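Local coordinates for amidohydrolase 3 domain-containing protein (PDB 3IGH) that probably acts as a metal-dependent hydrolase of carbon–nitrogen bonds other than peptide bonds, its exact substrate being unknown, at residues S206-N211 and F232-P237; A217-E222 and L256-V261. All coordinates share one frame; numbering follows the deposited sequence.

Contact 1 of 2, residues S206-N211 and F232-P237. With SO4 (sulfate ion), chain H.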
loop_
_atom_site.group_PDB
_atom_site.type_symbol
_atom_site.label_atom_id
_atom_site.label_comp_id
_atom_site.label_asym_id
_atom_site.label_seq_id
_atom_site.Cartn_x
_atom_site.Cartn_y
_atom_site.Cartn_z
ATOM N N SER A 206 -6.483 -12.317 -9.507
ATOM C CA SER A 206 -6.447 -12.551 -8.065
ATOM C C SER A 206 -5.494 -13.702 -7.798
ATOM O O SER A 206 -5.694 -14.827 -8.279
ATOM C CB SER A 206 -7.815 -12.892 -7.480
ATOM O OG SER A 206 -8.752 -11.862 -7.712
ATOM N N PHE A 207 -4.453 -13.397 -7.039
ATOM C CA PHE A 207 -3.406 -14.351 -6.688
ATOM C C PHE A 207 -3.812 -14.923 -5.334
ATOM O O PHE A 207 -3.813 -14.220 -4.332
ATOM C CB PHE A 207 -2.052 -13.612 -6.670
ATOM C CG PHE A 207 -0.848 -14.434 -6.236
ATOM C CD1 PHE A 207 -0.910 -15.815 -6.007
ATOM C CD2 PHE A 207 0.387 -13.794 -6.094
ATOM C CE1 PHE A 207 0.230 -16.529 -5.578
ATOM C CE2 PHE A 207 1.528 -14.494 -5.688
ATOM C CZ PHE A 207 1.450 -15.862 -5.429
ATOM N N MET A 208 -4.176 -16.203 -5.331
ATOM C CA MET A 208 -4.693 -16.890 -4.136
ATOM C C MET A 208 -3.618 -17.609 -3.336
ATOM O O MET A 208 -2.716 -18.194 -3.915
ATOM C CB MET A 208 -5.758 -17.898 -4.554
ATOM C CG MET A 208 -6.711 -17.340 -5.619
ATOM S SD MET A 208 -7.622 -15.901 -5.010
ATOM C CE MET A 208 -8.441 -16.777 -3.701
ATOM N N SER A 209 -3.769 -17.583 -2.006
ATOM C CA SER A 209 -2.822 -18.172 -1.040
ATOM C C SER A 209 -1.410 -17.621 -1.196
ATOM O O SER A 209 -0.437 -18.360 -1.393
ATOM C CB SER A 209 -2.856 -19.707 -1.044
ATOM O OG SER A 209 -4.145 -20.164 -0.687
ATOM N N VAL A 210 -1.314 -16.302 -1.109
ATOM C CA VAL A 210 -0.018 -15.639 -1.112
ATOM C C VAL A 210 0.620 -15.910 0.251
ATOM O O VAL A 210 0.070 -15.509 1.286
ATOM C CB VAL A 210 -0.187 -14.100 -1.352
ATOM C CG1 VAL A 210 1.146 -13.371 -1.265
ATOM C CG2 VAL A 210 -0.831 -13.844 -2.696
ATOM N N ASN A 211 1.760 -16.603 0.260
ATOM C CA ASN A 211 2.478 -16.868 1.508
ATOM C C ASN A 211 3.474 -15.744 1.836
ATOM O O ASN A 211 3.487 -14.710 1.167
ATOM C CB ASN A 211 3.151 -18.266 1.501
ATOM C CG ASN A 211 4.231 -18.422 0.422
ATOM O OD1 ASN A 211 4.900 -17.462 0.034
ATOM N ND2 ASN A 211 4.409 -19.658 -0.057
ATOM N N PHE A 232 -4.331 -8.832 -7.276
ATOM C CA PHE A 232 -5.141 -8.757 -6.067
ATOM C C PHE A 232 -4.750 -9.940 -5.170
ATOM O O PHE A 232 -5.148 -11.087 -5.412
ATOM C CB PHE A 232 -6.641 -8.718 -6.425
ATOM C CG PHE A 232 -7.046 -7.447 -7.133
ATOM C CD1 PHE A 232 -7.631 -6.397 -6.421
ATOM C CD2 PHE A 232 -6.780 -7.268 -8.500
ATOM C CE1 PHE A 232 -7.964 -5.198 -7.056
ATOM C CE2 PHE A 232 -7.115 -6.073 -9.152
ATOM C CZ PHE A 232 -7.705 -5.035 -8.422
ATOM N N ALA A 233 -3.948 -9.651 -4.148
ATOM C CA ALA A 233 -3.354 -10.685 -3.295
ATOM C C ALA A 233 -4.313 -11.180 -2.223
ATOM O O ALA A 233 -4.785 -10.411 -1.391
ATOM C CB ALA A 233 -2.064 -10.185 -2.653
ATOM N N TYR A 234 -4.594 -12.476 -2.257
ATOM C CA TYR A 234 -5.341 -13.124 -1.184
ATOM C C TYR A 234 -4.366 -13.973 -0.396
ATOM O O TYR A 234 -3.888 -15.008 -0.872
ATOM C CB TYR A 234 -6.501 -13.957 -1.742
ATOM C CG TYR A 234 -7.688 -13.126 -2.192
ATOM C CD1 TYR A 234 -7.638 -12.374 -3.370
ATOM C CD2 TYR A 234 -8.880 -13.120 -1.452
ATOM C CE1 TYR A 234 -8.735 -11.610 -3.788
ATOM C CE2 TYR A 234 -9.993 -12.358 -1.870
ATOM C CZ TYR A 234 -9.901 -11.611 -3.040
ATOM O OH TYR A 234 -10.973 -10.868 -3.474
ATOM N N VAL A 235 -4.062 -13.509 0.810
ATOM C CA VAL A 235 -3.024 -14.101 1.633
ATOM C C VAL A 235 -3.487 -15.347 2.406
ATOM O O VAL A 235 -4.680 -15.597 2.575
ATOM C CB VAL A 235 -2.435 -13.048 2.611
ATOM C CG1 VAL A 235 -1.973 -11.785 1.854
ATOM C CG2 VAL A 235 -3.446 -12.662 3.693
ATOM N N THR A 236 -2.524 -16.136 2.870
ATOM C CA THR A 236 -2.806 -17.268 3.746
ATOM C C THR A 236 -3.177 -16.713 5.128
ATOM O O THR A 236 -2.819 -15.566 5.442
ATOM C CB THR A 236 -1.557 -18.174 3.904
ATOM O OG1 THR A 236 -0.507 -17.413 4.503
ATOM C CG2 THR A 236 -1.084 -18.715 2.546
ATOM N N PRO A 237 -3.909 -17.502 5.951
ATOM C CA PRO A 237 -4.153 -17.109 7.352
ATOM C C PRO A 237 -2.899 -16.753 8.156
ATOM O O PRO A 237 -2.957 -15.868 9.010
ATOM C CB PRO A 237 -4.812 -18.355 7.952
ATOM C CG PRO A 237 -5.537 -18.973 6.801
ATOM C CD PRO A 237 -4.599 -18.767 5.620
HETATM S S SO4 H . 2.769 -21.929 2.506
HETATM O O1 SO4 H . 2.938 -21.704 1.076
HETATM O O2 SO4 H . 2.877 -23.350 2.809
HETATM O O3 SO4 H . 3.802 -21.206 3.234
HETATM O O4 SO4 H . 1.464 -21.440 2.928
#
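The Tyr234 ring has the carbonyl O of Phe207 at its edge, near the ring plane, and is approached obliquely by Met208 SD and Ser206 OG. Met208 lies alongside it in a Met-aromatic contact, SD 4.4 Å from the ring centroid; bends at chi2 and chi3 (both -62°) fold the flexible thioether back so that CE also meets the ring's root. Small Ser206 leaves room for the ring, and its OG bonds to Ser451. On the opposite side of the sheet, one face of the Phe207 ring carries Val210 CG2, 3.5 Å above its centre, and the same methyl touches Ala233 CB at 3.9 Å. Between the parallel backbones, Tyr234 N gives a nearly straight bond to Phe207 O (2.8 Å, 172°), and Val210 N reaches Tyr234 O at 2.9 Å. At the strand ends, Asn211 and Thr236 are N-caps, and Asn211 ND2 also donates to O1 of a sulfate, probably from the crystallisation liquor, at 2.8 Å. These are neighbouring strands of the beta-alpha-beta unit expected of a TIM-barrel amidohydrolase: Phe207 and Val210 pack on the connecting helix 212-223, strand 58-68 pairs with 202-210, and strand 256-264 flanks 230-235.

Contact 2 of 2, residues A217-E222 and L256-V261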
loop_
_atom_site.group_PDB
_atom_site.type_symbol
_atom_site.label_atom_id
_atom_site.label_comp_id
_atom_site.label_asym_id
_atom_site.label_seq_id
_atom_site.Cartn_x
_atom_site.Cartn_y
_atom_site.Cartn_z
ATOM N N ALA A 217 8.105 -10.820 -2.222
ATOM C CA ALA A 217 8.414 -10.692 -3.643
ATOM C C ALA A 217 7.483 -9.688 -4.328
ATOM O O ALA A 217 7.926 -8.846 -5.113
ATOM C CB ALA A 217 8.310 -12.059 -4.320
ATOM N N LEU A 218 6.190 -9.787 -4.030
ATOM C CA LEU A 218 5.203 -8.863 -4.595
ATOM C C LEU A 218 5.467 -7.409 -4.204
ATOM O O LEU A 218 5.412 -6.523 -5.063
ATOM C CB LEU A 218 3.773 -9.275 -4.211
ATOM C CG LEU A 218 3.182 -10.531 -4.871
ATOM C CD1 LEU A 218 1.876 -10.914 -4.183
ATOM C CD2 LEU A 218 2.982 -10.341 -6.389
ATOM N N PHE A 219 5.755 -7.182 -2.918
ATOM C CA PHE A 219 6.140 -5.857 -2.412
ATOM C C PHE A 219 7.385 -5.322 -3.137
ATOM O O PHE A 219 7.429 -4.160 -3.521
ATOM C CB PHE A 219 6.405 -5.891 -0.895
ATOM C CG PHE A 219 5.160 -5.852 -0.039
ATOM C CD1 PHE A 219 4.088 -5.009 -0.357
ATOM C CD2 PHE A 219 5.081 -6.620 1.111
ATOM C CE1 PHE A 219 2.940 -4.965 0.451
ATOM C CE2 PHE A 219 3.946 -6.582 1.927
ATOM C CZ PHE A 219 2.868 -5.755 1.593
ATOM N N TYR A 220 8.384 -6.182 -3.322
ATOM C CA TYR A 220 9.596 -5.824 -4.064
ATOM C C TYR A 220 9.270 -5.378 -5.497
ATOM O O TYR A 220 9.670 -4.297 -5.925
ATOM C CB TYR A 220 10.577 -7.012 -4.085
ATOM C CG TYR A 220 11.765 -6.787 -4.995
ATOM C CD1 TYR A 220 12.850 -6.011 -4.578
ATOM C CD2 TYR A 220 11.798 -7.336 -6.284
ATOM C CE1 TYR A 220 13.943 -5.795 -5.420
ATOM C CE2 TYR A 220 12.874 -7.120 -7.130
ATOM C CZ TYR A 220 13.949 -6.357 -6.686
ATOM O OH TYR A 220 15.016 -6.145 -7.523
ATOM N N LEU A 221 8.524 -6.210 -6.221
ATOM C CA LEU A 221 8.170 -5.917 -7.611
ATOM C C LEU A 221 7.353 -4.642 -7.764
ATOM O O LEU A 221 7.591 -3.869 -8.682
ATOM C CB LEU A 221 7.424 -7.098 -8.235
ATOM C CG LEU A 221 8.274 -8.338 -8.542
ATOM C CD1 LEU A 221 7.374 -9.482 -8.904
ATOM C CD2 LEU A 221 9.282 -8.073 -9.670
ATOM N N GLU A 222 6.393 -4.438 -6.861
ATOM C CA GLU A 222 5.611 -3.195 -6.795
ATOM C C GLU A 222 6.488 -1.939 -6.602
ATOM O O GLU A 222 6.328 -0.975 -7.351
ATOM C CB GLU A 222 4.500 -3.308 -5.729
ATOM C CG GLU A 222 3.847 -1.995 -5.252
ATOM C CD GLU A 222 2.763 -1.438 -6.174
ATOM O OE1 GLU A 222 2.365 -2.103 -7.157
ATOM O OE2 GLU A 222 2.298 -0.311 -5.898
ATOM N N LEU A 256 -0.207 -3.607 -7.213
ATOM C CA LEU A 256 -0.491 -4.553 -6.140
ATOM C C LEU A 256 -1.593 -4.044 -5.217
ATOM O O LEU A 256 -1.535 -2.908 -4.723
ATOM C CB LEU A 256 0.786 -4.826 -5.326
ATOM C CG LEU A 256 0.685 -5.763 -4.109
ATOM C CD1 LEU A 256 0.332 -7.198 -4.557
ATOM C CD2 LEU A 256 1.986 -5.744 -3.299
ATOM N N THR A 257 -2.585 -4.896 -4.985
ATOM C CA THR A 257 -3.599 -4.679 -3.964
ATOM C C THR A 257 -3.479 -5.775 -2.910
ATOM O O THR A 257 -3.506 -6.970 -3.241
ATOM C CB THR A 257 -5.023 -4.753 -4.564
ATOM O OG1 THR A 257 -5.108 -3.871 -5.687
ATOM C CG2 THR A 257 -6.099 -4.372 -3.531
ATOM N N ILE A 258 -3.348 -5.381 -1.645
ATOM C CA ILE A 258 -3.539 -6.329 -0.544
ATOM C C ILE A 258 -5.051 -6.465 -0.451
ATOM O O ILE A 258 -5.731 -5.533 -0.025
ATOM C CB ILE A 258 -2.919 -5.808 0.786
ATOM C CG1 ILE A 258 -1.457 -5.385 0.572
ATOM C CG2 ILE A 258 -3.050 -6.859 1.913
ATOM C CD1 ILE A 258 -0.543 -6.477 -0.031
ATOM N N ALA A 259 -5.578 -7.594 -0.909
ATOM C CA ALA A 259 -7.015 -7.703 -1.189
ATOM C C ALA A 259 -7.815 -8.500 -0.148
ATOM O O ALA A 259 -8.944 -8.144 0.175
ATOM C CB ALA A 259 -7.241 -8.306 -2.598
ATOM N N GLY A 260 -7.256 -9.595 0.344
ATOM C CA GLY A 260 -8.045 -10.493 1.186
ATOM C C GLY A 260 -7.276 -11.653 1.778
ATOM O O GLY A 260 -6.051 -11.678 1.738
ATOM N N VAL A 261 -8.022 -12.598 2.343
ATOM C CA VAL A 261 -7.473 -13.848 2.869
ATOM C C VAL A 261 -8.151 -15.007 2.130
ATOM O O VAL A 261 -9.313 -14.897 1.715
ATOM C CB VAL A 261 -7.698 -13.973 4.421
ATOM C CG1 VAL A 261 -9.184 -14.077 4.767
ATOM C CG2 VAL A 261 -6.930 -15.164 5.016
#
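Glu222 OE1 accepts hydrogen bonds from the backbone N of Leu256, at 3.0 Å, and from that of Arg255, while OE2 accepts one from Asn254 N, so one carboxylate holds three successive amides where the chain enters strand 256-264. The pairing is helix on strand in a TIM-barrel fold: helix 212-223, from the outer layer, runs roughly antiparallel to the strand (146° between the short segments). A glutamate suits this place because its chain can span from helix to strand and bring two acceptor oxygens to amides that begin a strand. With CG anti to the backbone N and a bend at chi2 (81°), the carboxylate turns back over Leu256, whose N meets OE1 from well above the carboxylate plane. Were the carboxylate of Glu222 replaced by the methyl of an alanine, the three amides would probably lose their shared acceptor and the start of the strand would be freer to shift.

Beyond the carboxylate the contact is apolar. Leu256 lies buried against the helix: its CD1 packs on Leu218 CB at 4.0 Å, while CD2 lies near the Leu218 carbonyl O and reaches on to Phe219. A branched leucine can thus fill the groove between Leu218 and Phe219, both of which it crosses at about a right angle. The Phe219 ring is broad enough to reach a second strand residue, Ile258, two positions along and facing the same side of the strand. Beyond the ring lies the second subunit, whose Phe251 meets Phe219 edge-to-face and also packs on Ile258 and Glu222, so this part of the barrel wall borders the dimer contact. Leu256 CD2 approaches Phe219 CD1 obliquely at 3.7 Å, and Ile258 CD1 comes within 3.8 Å of Phe219 CE1.

In the fold
Contacts 1 and 2 interlock, their segments alternating along the chain and their centres lying about 9 Å apart. Helix 212-223 follows the first strand of contact 1 and leads on to the second, while strand 256-264 pairs with strand 230-235: Ala233 N to Thr257 O and Val235 N to Gly260 O, each 2.9 Å, are probable hydrogen bonds. Leu218 serves both, packing on Phe207 and Val210 as well as on Leu256. In TIM barrels the active site lies at the C-terminal strand ends, which contact 1 approaches; a further sulfate there, about 5 Å from the Met208 side chain, may mark a pocket, though it probably came from the crystallisation liquor. Contact 2 begins at the opposite strand end.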